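PDB 4MU6: kinectin 1 (Kinesin receptor) from Legionella pneumophila, which is of unknown function but is a bacterial effector whose N-terminal domain, the part crystallised here, is a long, mostly helical coiled-coil structure. Local coordinates for residues K98-L101 against T102-L105; N183-K186 against L187-E191; E90-K93 against D94-K98. All blocks are in the same frame, centred on the assembly; numbering follows the deposited sequence.

Contact 1. Residues K98-L101 against T102-L105; sequences KEVL and TREL
The guanidinium of Arg103 lies over the preceding turn of its own helix, with Glu99 O 4.2 Å above one face of the guanidinium plane and displaced toward its rim. Water 1 sits at the edge, in the plane. Val100 comes in obliquely, its CG1 methyl 4.0 Å from Arg103 NH1. The Arg103 chain leaves the backbone extended and bends at chi3 (-58°), which turns the guanidinium back along the helix toward Glu99 and Val100. Water 1 joins the two charged side chains: it donates to Glu99 OE1 at 2.9 Å and accepts from Arg103 NH2 at 3.2 Å. Glu99 OE1 and Arg103 NH2 themselves stay 4.9 Å apart, while the other carboxylate oxygen, Glu99 OE2, forms a salt bridge with Lys95. At Glu104, OE1 takes a hydrogen bond from water 2 at 2.6 Å and another from Asn183 on helix 158-217; water 2 also reaches Val100 O weakly. Thr102 folds onto the turn before it: chi1 of -60° sets OG1 beside its own backbone N, and OG1 donates to Lys98 O at 2.6 Å. The same carbonyl accepts Thr102 N at 3.0 Å, the two donors arriving from opposite faces of the carbonyl plane. Regular i to i+4 backbone bonds continue from Arg103 to Glu99, Glu104 to Val100 and Leu105 to Leu101. Lys98 O is thus gripped twice by one residue, and the threonine hydroxyl is satisfied within the last turns of helix 43-105. Glu99 and Arg103 have opposite charges four residues apart, yet meet through a water, so their attraction is probably softened; the more direct charge pairing of Glu99 is with Lys95, one turn back.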
ATOM      1  N   LYS A  98      19.807 -30.356  13.191  1.00 43.47           N
ATOM      2  CA  LYS A  98      20.148 -30.180  14.597  1.00 42.30           C
ATOM      3  C   LYS A  98      20.185 -31.526  15.314  1.00 37.85           C
ATOM      4  O   LYS A  98      21.094 -31.787  16.095  1.00 42.61           O
ATOM      5  CB  LYS A  98      19.173 -29.230  15.282  1.00 37.28           C
ATOM      6  CG  LYS A  98      19.372 -29.120  16.780  1.00 41.30           C
ATOM      7  CD  LYS A  98      18.536 -27.994  17.347  1.00 48.41           C
ATOM      8  CE  LYS A  98      18.868 -27.749  18.810  1.00 53.35           C
ATOM      9  NZ  LYS A  98      18.326 -26.445  19.278  1.00 50.69           N
ATOM     10  N   GLU A  99      19.217 -32.388  15.013  1.00 33.39           N
ATOM     11  CA  GLU A  99      19.187 -33.731  15.575  1.00 39.21           C
ATOM     12  C   GLU A  99      20.397 -34.582  15.166  1.00 33.67           C
ATOM     13  O   GLU A  99      21.000 -35.213  16.013  1.00 31.01           O
ATOM     14  CB  GLU A  99      17.895 -34.451  15.195  1.00 44.16           C
ATOM     15  CG  GLU A  99      16.664 -33.910  15.891  1.00 63.18           C
ATOM     16  CD  GLU A  99      15.368 -34.453  15.301  1.00 69.30           C
ATOM     17  OE1 GLU A  99      15.440 -35.308  14.390  1.00 75.44           O
ATOM     18  OE2 GLU A  99      14.282 -34.020  15.747  1.00 61.14           O
ATOM     19  N   VAL A 100      20.739 -34.624  13.881  1.00 33.23           N
ATOM     20  CA  VAL A 100      21.887 -35.446  13.474  1.00 32.03           C
ATOM     21  C   VAL A 100      23.200 -34.903  14.036  1.00 29.48           C
ATOM     22  O   VAL A 100      24.010 -35.671  14.552  1.00 40.38           O
ATOM     23  CB  VAL A 100      21.989 -35.686  11.942  1.00 50.31           C
ATOM     24  CG1 VAL A 100      20.766 -36.427  11.437  1.00 51.84           C
ATOM     25  CG2 VAL A 100      22.179 -34.391  11.186  1.00 50.32           C
ATOM     26  N   LEU A 101      23.394 -33.584  13.976  1.00 29.73           N
ATOM     27  CA  LEU A 101      24.628 -32.982  14.476  1.00 38.88           C
ATOM     28  C   LEU A 101      24.799 -33.268  15.958  1.00 38.45           C
ATOM     29  O   LEU A 101      25.908 -33.516  16.431  1.00 39.10           O
ATOM     30  CB  LEU A 101      24.632 -31.475  14.251  1.00 37.76           C
ATOM     31  CG  LEU A 101      24.714 -30.978  12.809  1.00 34.67           C
ATOM     32  CD1 LEU A 101      24.434 -29.502  12.807  1.00 30.61           C
ATOM     33  CD2 LEU A 101      26.089 -31.276  12.192  1.00 30.11           C
ATOM     34  N   THR A 102      23.688 -33.246  16.681  1.00 38.92           N
ATOM     35  CA  THR A 102      23.722 -33.396  18.125  1.00 34.68           C
ATOM     36  C   THR A 102      23.908 -34.854  18.478  1.00 31.76           C
ATOM     37  O   THR A 102      24.588 -35.177  19.436  1.00 30.45           O
ATOM     38  CB  THR A 102      22.437 -32.860  18.752  1.00 33.41           C
ATOM     39  OG1 THR A 102      22.309 -31.466  18.428  1.00 36.73           O
ATOM     40  CG2 THR A 102      22.447 -33.031  20.265  1.00 30.50           C
ATOM     41  N   ARG A 103      23.300 -35.736  17.691  1.00 30.22           N
ATOM     42  CA  ARG A 103      23.477 -37.157  17.906  1.00 30.65           C
ATOM     43  C   ARG A 103      24.951 -37.499  17.697  1.00 36.97           C
ATOM     44  O   ARG A 103      25.534 -38.237  18.486  1.00 33.86           O
ATOM     45  CB  ARG A 103      22.566 -37.957  16.971  1.00 28.93           C
ATOM     46  CG  ARG A 103      22.737 -39.462  17.035  1.00 37.90           C
ATOM     47  CD  ARG A 103      21.742 -40.163  16.116  1.00 42.09           C
ATOM     48  NE  ARG A 103      20.369 -39.808  16.469  1.00 41.00           N
ATOM     49  CZ  ARG A 103      19.511 -39.203  15.654  1.00 39.29           C
ATOM     50  NH1 ARG A 103      19.858 -38.894  14.406  1.00 40.34           N
ATOM     51  NH2 ARG A 103      18.293 -38.922  16.084  1.00 44.15           N
ATOM     52  N   GLU A 104      25.575 -36.930  16.667  1.00 31.19           N
ATOM     53  CA  GLU A 104      27.000 -37.191  16.445  1.00 34.63           C
ATOM     54  C   GLU A 104      27.885 -36.628  17.568  1.00 33.25           C
ATOM     55  O   GLU A 104      28.771 -37.319  18.087  1.00 34.99           O
ATOM     56  CB  GLU A 104      27.449 -36.650  15.091  1.00 37.02           C
ATOM     57  CG  GLU A 104      28.919 -36.910  14.802  1.00 43.48           C
ATOM     58  CD  GLU A 104      29.259 -36.717  13.336  1.00 50.59           C
ATOM     59  OE1 GLU A 104      28.643 -35.834  12.693  1.00 46.47           O
ATOM     60  OE2 GLU A 104      30.124 -37.464  12.824  1.00 50.97           O
ATOM     61  N   LEU A 105      27.621 -35.383  17.951  1.00 31.19           N
ATOM     62  CA  LEU A 105      28.354 -34.723  19.031  1.00 36.19           C
ATOM     63  C   LEU A 105      28.342 -35.506  20.338  1.00 40.39           C
ATOM     64  O   LEU A 105      29.363 -35.584  21.024  1.00 40.70           O
ATOM     65  CB  LEU A 105      27.784 -33.332  19.294  1.00 40.79           C
ATOM     66  CG  LEU A 105      28.419 -32.145  18.580  1.00 48.36           C
ATOM     67  CD1 LEU A 105      27.775 -30.870  19.074  1.00 48.05           C
ATOM     68  CD2 LEU A 105      29.918 -32.102  18.815  1.00 46.43           C
TER
HETATM   69  O   HOH W   1      17.042 -37.577  13.488  1.00 53.73           O
HETATM   70  O   HOH W   2      26.179 -35.560  11.873  1.00 54.03           O

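Contact 2. Residues N183-K186 against L187-E191; sequences NKIK and LNEIE
Glu189 lies alongside Ile185, one turn earlier in the helix, and the two side chains point the same way. At its base, Glu189 CB is 3.8 Å from Ile185 O, the carbonyl that also accepts the backbone N of Glu189 at 2.9 Å. CG, placed beside the backbone N by chi1 of -74°, keeps close to that oxygen at 3.7 Å. From there the extended chain carries the carboxylate carbon, CD, over to the isoleucine branch, 4.0 Å from Ile185 CG2. The two oxygens then diverge: OE2 rests 3.9 Å from Ile185 CG2, whereas OE1 approaches Lys186 CA. The acid thus leans on a methyl group and on the main chain by van der Waals contact. Leu187 packs on the backbone in a similar way, its CG 3.2 Å from Asn183 O. On another side of the helix, water 3 donates to Lys184 O at 2.8 Å and more weakly to Asn188 OD1; the same carbonyl accepts Asn188 N and, weakly, Leu187 N. Backbone i to i+4 bonds run through both turns, the main bond of Leu187 N being to Asn183 O. These two turns belong to the long helix 158-217, which packs against helix 43-105. The Asn183 amide is steadied from its own helix, OD1 accepting from Gln179. Asn183, Lys186 and Leu187 all touch Leu101 of helix 43-105, and Leu187 also meets Leu105.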
ATOM      1  N   ASN A 183      30.736 -29.434  13.934  1.00 37.00           N
ATOM      2  CA  ASN A 183      29.345 -29.619  14.309  1.00 35.56           C
ATOM      3  C   ASN A 183      28.893 -28.511  15.241  1.00 36.14           C
ATOM      4  O   ASN A 183      27.759 -28.055  15.172  1.00 32.74           O
ATOM      5  CB  ASN A 183      29.102 -30.999  14.916  1.00 29.94           C
ATOM      6  CG  ASN A 183      29.193 -32.098  13.886  1.00 41.44           C
ATOM      7  OD1 ASN A 183      29.668 -31.871  12.769  1.00 36.06           O
ATOM      8  ND2 ASN A 183      28.749 -33.302  14.255  1.00 44.63           N
ATOM      9  N   LYS A 184      29.787 -28.040  16.098  1.00 44.05           N
ATOM     10  CA  LYS A 184      29.406 -26.935  16.961  1.00 43.33           C
ATOM     11  C   LYS A 184      29.151 -25.653  16.174  1.00 38.35           C
ATOM     12  O   LYS A 184      28.198 -24.941  16.464  1.00 32.49           O
ATOM     13  CB  LYS A 184      30.403 -26.722  18.090  1.00 45.29           C
ATOM     14  CG  LYS A 184      30.083 -27.580  19.304  1.00 45.90           C
ATOM     15  CD  LYS A 184      30.850 -27.111  20.524  1.00 41.80           C
ATOM     16  CE  LYS A 184      32.154 -27.832  20.656  1.00 40.20           C
ATOM     17  NZ  LYS A 184      32.963 -27.277  21.776  1.00 50.61           N
ATOM     18  N   ILE A 185      29.985 -25.376  15.174  1.00 30.25           N
ATOM     19  CA  ILE A 185      29.767 -24.215  14.313  1.00 29.45           C
ATOM     20  C   ILE A 185      28.417 -24.322  13.595  1.00 35.28           C
ATOM     21  O   ILE A 185      27.668 -23.352  13.527  1.00 35.94           O
ATOM     22  CB  ILE A 185      30.934 -24.030  13.318  1.00 34.21           C
ATOM     23  CG1 ILE A 185      32.186 -23.577  14.074  1.00 36.33           C
ATOM     24  CG2 ILE A 185      30.582 -23.026  12.208  1.00 37.83           C
ATOM     25  CD1 ILE A 185      33.483 -23.721  13.295  1.00 41.04           C
ATOM     26  N   LYS A 186      28.094 -25.513  13.100  1.00 32.94           N
ATOM     27  CA  LYS A 186      26.855 -25.712  12.351  1.00 35.96           C
ATOM     28  C   LYS A 186      25.655 -25.594  13.275  1.00 34.24           C
ATOM     29  O   LYS A 186      24.556 -25.265  12.845  1.00 31.74           O
ATOM     30  CB  LYS A 186      26.851 -27.092  11.680  1.00 37.62           C
ATOM     31  CG  LYS A 186      27.541 -27.162  10.333  1.00 39.35           C
ATOM     32  CD  LYS A 186      27.908 -28.594   9.994  1.00 49.93           C
ATOM     33  CE  LYS A 186      28.567 -28.708   8.621  1.00 54.81           C
ATOM     34  NZ  LYS A 186      29.220 -30.045   8.458  1.00 55.61           N
ATOM     35  N   LEU A 187      25.865 -25.897  14.551  1.00 33.58           N
ATOM     36  CA  LEU A 187      24.798 -25.778  15.509  1.00 34.44           C
ATOM     37  C   LEU A 187      24.560 -24.305  15.790  1.00 41.00           C
ATOM     38  O   LEU A 187      23.418 -23.884  15.923  1.00 36.05           O
ATOM     39  CB  LEU A 187      25.097 -26.560  16.781  1.00 30.06           C
ATOM     40  CG  LEU A 187      24.893 -28.076  16.678  1.00 32.76           C
ATOM     41  CD1 LEU A 187      25.226 -28.717  18.012  1.00 36.69           C
ATOM     42  CD2 LEU A 187      23.466 -28.420  16.266  1.00 35.01           C
ATOM     43  N   ASN A 188      25.640 -23.530  15.846  1.00 39.06           N
ATOM     44  CA  ASN A 188      25.528 -22.091  16.017  1.00 36.14           C
ATOM     45  C   ASN A 188      24.839 -21.384  14.846  1.00 37.62           C
ATOM     46  O   ASN A 188      24.008 -20.498  15.064  1.00 31.47           O
ATOM     47  CB  ASN A 188      26.889 -21.467  16.255  1.00 41.42           C
ATOM     48  CG  ASN A 188      27.453 -21.797  17.620  1.00 42.62           C
ATOM     49  OD1 ASN A 188      26.715 -22.026  18.583  1.00 42.60           O
ATOM     50  ND2 ASN A 188      28.776 -21.811  17.713  1.00 44.23           N
ATOM     51  N   GLU A 189      25.184 -21.770  13.614  1.00 36.42           N
ATOM     52  CA  GLU A 189      24.582 -21.161  12.435  1.00 33.09           C
ATOM     53  C   GLU A 189      23.098 -21.515  12.340  1.00 34.26           C
ATOM     54  O   GLU A 189      22.317 -20.750  11.779  1.00 41.23           O
ATOM     55  CB  GLU A 189      25.301 -21.582  11.152  1.00 34.88           C
ATOM     56  CG  GLU A 189      26.656 -20.926  10.972  1.00 47.22           C
ATOM     57  CD  GLU A 189      27.525 -21.665   9.972  1.00 63.00           C
ATOM     58  OE1 GLU A 189      27.180 -22.817   9.624  1.00 63.71           O
ATOM     59  OE2 GLU A 189      28.548 -21.094   9.531  1.00 72.51           O
ATOM     60  N   ILE A 190      22.721 -22.669  12.891  1.00 36.18           N
ATOM     61  CA  ILE A 190      21.315 -23.056  12.999  1.00 41.65           C
ATOM     62  C   ILE A 190      20.578 -22.117  13.935  1.00 41.48           C
ATOM     63  O   ILE A 190      19.466 -21.699  13.648  1.00 38.15           O
ATOM     64  CB  ILE A 190      21.136 -24.508  13.490  1.00 35.83           C
ATOM     65  CG1 ILE A 190      21.394 -25.490  12.349  1.00 44.10           C
ATOM     66  CG2 ILE A 190      19.716 -24.733  14.029  1.00 40.30           C
ATOM     67  CD1 ILE A 190      21.419 -26.931  12.793  1.00 48.63           C
ATOM     68  N   GLU A 191      21.205 -21.790  15.058  1.00 44.14           N
ATOM     69  CA  GLU A 191      20.577 -20.886  16.007  1.00 40.33           C
ATOM     70  C   GLU A 191      20.365 -19.533  15.362  1.00 40.08           C
ATOM     71  O   GLU A 191      19.350 -18.877  15.611  1.00 34.78           O
ATOM     72  CB  GLU A 191      21.390 -20.760  17.302  1.00 39.92           C
ATOM     73  CG  GLU A 191      21.359 -22.018  18.157  1.00 56.47           C
ATOM     74  CD  GLU A 191      22.122 -21.890  19.478  1.00 77.34           C
ATOM     75  OE1 GLU A 191      23.214 -21.272  19.503  1.00 84.18           O
ATOM     76  OE2 GLU A 191      21.625 -22.427  20.496  1.00 82.00           O
TER
HETATM   77  O   HOH W   3      27.415 -25.364  19.074  1.00 51.40           O

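Contact 3. Residues E90-K93 against D94-K98; sequences EALK and DKKLK
Apolar contact is provided by Leu92 and Lys96, whose side chains run across each other on an exposed side of the helix. Lys96 CE comes to 3.6 Å from Leu92 CG and also touches CD1, while the ammonium end passes by, NZ lying 4.0 Å from Leu92 CD2. The lysine first leans on the backbone: with CG turned beside its own N (chi1 -57°), CG sits 3.2 Å from Leu92 O, and the extended remainder carries the methylenes past the leucine fork. Charged groups come together on another side. Glu90 and Asp94 lie side by side and point the same way, their carboxylate planes only 14° apart, with Glu90 CG 4.1 Å from Asp94 OD2. The nearest approach of the charges is 4.8 Å, between Glu90 OE1 and Asp94 OD2. Two acids so close would be expected to repel, but Arg197 forms salt bridges with both, and Asp94 has a second through Arg193, so the negative charge is probably well balanced. Main-chain hydrogen bonds of the ordinary helical kind run beneath, among them Asp94 N to Glu90 O at 2.9 Å and Leu97 N to Lys93 O at 3.0 Å. The segment belongs to helix 43-105, at the end of a predicted coiled coil, and packs against helix 158-217. Both arginines come from that partner helix, which also meets Ala91 through Arg197, and Leu97 and Lys98 through Ile190.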
ATOM      1  N   GLU A  90      12.380 -24.472   5.928  1.00 40.95           N
ATOM      2  CA  GLU A  90      13.759 -24.345   6.377  1.00 39.68           C
ATOM      3  C   GLU A  90      13.867 -24.815   7.825  1.00 37.14           C
ATOM      4  O   GLU A  90      14.817 -25.495   8.190  1.00 42.28           O
ATOM      5  CB  GLU A  90      14.277 -22.907   6.234  1.00 38.16           C
ATOM      6  CG  GLU A  90      15.717 -22.741   6.735  1.00 51.35           C
ATOM      7  CD  GLU A  90      16.222 -21.296   6.726  1.00 63.63           C
ATOM      8  OE1 GLU A  90      15.658 -20.446   7.461  1.00 54.91           O
ATOM      9  OE2 GLU A  90      17.205 -21.020   5.992  1.00 70.86           O
ATOM     10  N   ALA A  91      12.876 -24.448   8.631  1.00 38.34           N
ATOM     11  CA  ALA A  91      12.773 -24.870  10.025  1.00 42.65           C
ATOM     12  C   ALA A  91      12.769 -26.393  10.187  1.00 48.49           C
ATOM     13  O   ALA A  91      13.415 -26.933  11.091  1.00 52.85           O
ATOM     14  CB  ALA A  91      11.509 -24.267  10.667  1.00 46.49           C
ATOM     15  N   LEU A  92      12.032 -27.081   9.319  1.00 45.62           N
ATOM     16  CA  LEU A  92      11.956 -28.533   9.377  1.00 44.59           C
ATOM     17  C   LEU A  92      13.304 -29.151   9.032  1.00 49.33           C
ATOM     18  O   LEU A  92      13.768 -30.090   9.684  1.00 43.97           O
ATOM     19  CB  LEU A  92      10.896 -29.054   8.422  1.00 43.30           C
ATOM     20  CG  LEU A  92      10.863 -30.574   8.301  1.00 43.61           C
ATOM     21  CD1 LEU A  92      10.429 -31.193   9.608  1.00 40.38           C
ATOM     22  CD2 LEU A  92       9.941 -30.997   7.180  1.00 50.60           C
ATOM     23  N   LYS A  93      13.925 -28.604   7.998  1.00 44.03           N
ATOM     24  CA  LYS A  93      15.239 -29.040   7.568  1.00 43.61           C
ATOM     25  C   LYS A  93      16.281 -28.851   8.678  1.00 41.59           C
ATOM     26  O   LYS A  93      17.076 -29.758   8.956  1.00 42.05           O
ATOM     27  CB  LYS A  93      15.634 -28.268   6.308  1.00 42.11           C
ATOM     28  CG  LYS A  93      16.952 -28.668   5.698  1.00 55.18           C
ATOM     29  CD  LYS A  93      17.240 -27.838   4.438  1.00 65.61           C
ATOM     30  CE  LYS A  93      16.093 -27.910   3.426  1.00 67.42           C
ATOM     31  NZ  LYS A  93      16.247 -29.044   2.467  1.00 74.77           N
ATOM     32  N   ASP A  94      16.266 -27.682   9.316  1.00 35.60           N
ATOM     33  CA  ASP A  94      17.199 -27.391  10.400  1.00 34.03           C
ATOM     34  C   ASP A  94      16.928 -28.263  11.622  1.00 37.72           C
ATOM     35  O   ASP A  94      17.858 -28.670  12.317  1.00 33.59           O
ATOM     36  CB  ASP A  94      17.181 -25.900  10.768  1.00 38.18           C
ATOM     37  CG  ASP A  94      18.042 -25.050   9.821  1.00 53.54           C
ATOM     38  OD1 ASP A  94      18.753 -25.636   8.967  1.00 55.28           O
ATOM     39  OD2 ASP A  94      18.013 -23.799   9.929  1.00 46.94           O
ATOM     40  N   LYS A  95      15.653 -28.553  11.876  1.00 38.66           N
ATOM     41  CA  LYS A  95      15.283 -29.451  12.963  1.00 35.80           C
ATOM     42  C   LYS A  95      15.961 -30.818  12.794  1.00 36.03           C
ATOM     43  O   LYS A  95      16.476 -31.394  13.750  1.00 34.44           O
ATOM     44  CB  LYS A  95      13.763 -29.602  13.024  1.00 34.77           C
ATOM     45  CG  LYS A  95      13.271 -30.584  14.068  1.00 46.57           C
ATOM     46  CD  LYS A  95      11.737 -30.634  14.090  1.00 48.02           C
ATOM     47  CE  LYS A  95      11.220 -31.442  15.271  1.00 55.54           C
ATOM     48  NZ  LYS A  95      11.466 -32.900  15.103  1.00 57.10           N
ATOM     49  N   LYS A  96      15.976 -31.314  11.563  1.00 36.47           N
ATOM     50  CA  LYS A  96      16.571 -32.605  11.256  1.00 41.98           C
ATOM     51  C   LYS A  96      18.093 -32.533  11.331  1.00 39.99           C
ATOM     52  O   LYS A  96      18.754 -33.467  11.764  1.00 37.24           O
ATOM     53  CB  LYS A  96      16.139 -33.063   9.862  1.00 46.54           C
ATOM     54  CG  LYS A  96      14.623 -33.156   9.696  1.00 59.91           C
ATOM     55  CD  LYS A  96      14.224 -33.519   8.275  1.00 71.82           C
ATOM     56  CE  LYS A  96      12.710 -33.681   8.138  1.00 73.85           C
ATOM     57  NZ  LYS A  96      12.325 -34.143   6.773  1.00 71.82           N
ATOM     58  N   LEU A  97      18.647 -31.416  10.886  1.00 39.55           N
ATOM     59  CA  LEU A  97      20.074 -31.226  10.944  1.00 40.82           C
ATOM     60  C   LEU A  97      20.534 -31.132  12.393  1.00 37.65           C
ATOM     61  O   LEU A  97      21.533 -31.737  12.778  1.00 38.54           O
ATOM     62  CB  LEU A  97      20.454 -29.966  10.186  1.00 43.79           C
ATOM     63  CG  LEU A  97      21.957 -29.728  10.061  1.00 45.73           C
ATOM     64  CD1 LEU A  97      22.639 -30.904   9.357  1.00 43.27           C
ATOM     65  CD2 LEU A  97      22.189 -28.424   9.302  1.00 41.95           C
ATOM     66  N   LYS A  98      19.807 -30.356  13.191  1.00 43.47           N
ATOM     67  CA  LYS A  98      20.148 -30.180  14.597  1.00 42.30           C
ATOM     68  C   LYS A  98      20.185 -31.526  15.314  1.00 37.85           C
ATOM     69  O   LYS A  98      21.094 -31.787  16.095  1.00 42.61           O
ATOM     70  CB  LYS A  98      19.173 -29.230  15.282  1.00 37.28           C
ATOM     71  CG  LYS A  98      19.372 -29.120  16.780  1.00 41.30           C
ATOM     72  CD  LYS A  98      18.536 -27.994  17.347  1.00 48.41           C
ATOM     73  CE  LYS A  98      18.868 -27.749  18.810  1.00 53.35           C
ATOM     74  NZ  LYS A  98      18.326 -26.445  19.278  1.00 50.69           N
TER

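Overall arrangement
Contacts 3 and 1 are successive stretches of helix 43-105, sharing Lys98 with their centres about 11 Å apart; contact 2 lies on helix 158-217 beside them, its centre about 10 Å from contact 1 and 12 Å from contact 3. The two helices run antiparallel: the beginning of contact 2 faces contact 1 and its end faces contact 3. Leucines meet at the first junction, Leu105 CD1 and Leu187 CD1 being 3.5 Å apart. At the second, Ile190 CD1 lies 3.9 Å from Leu97 CD2. Between the two, Leu187 CD2 packs 4.1 Å from Lys98 CA, at the residue common to contacts 1 and 3.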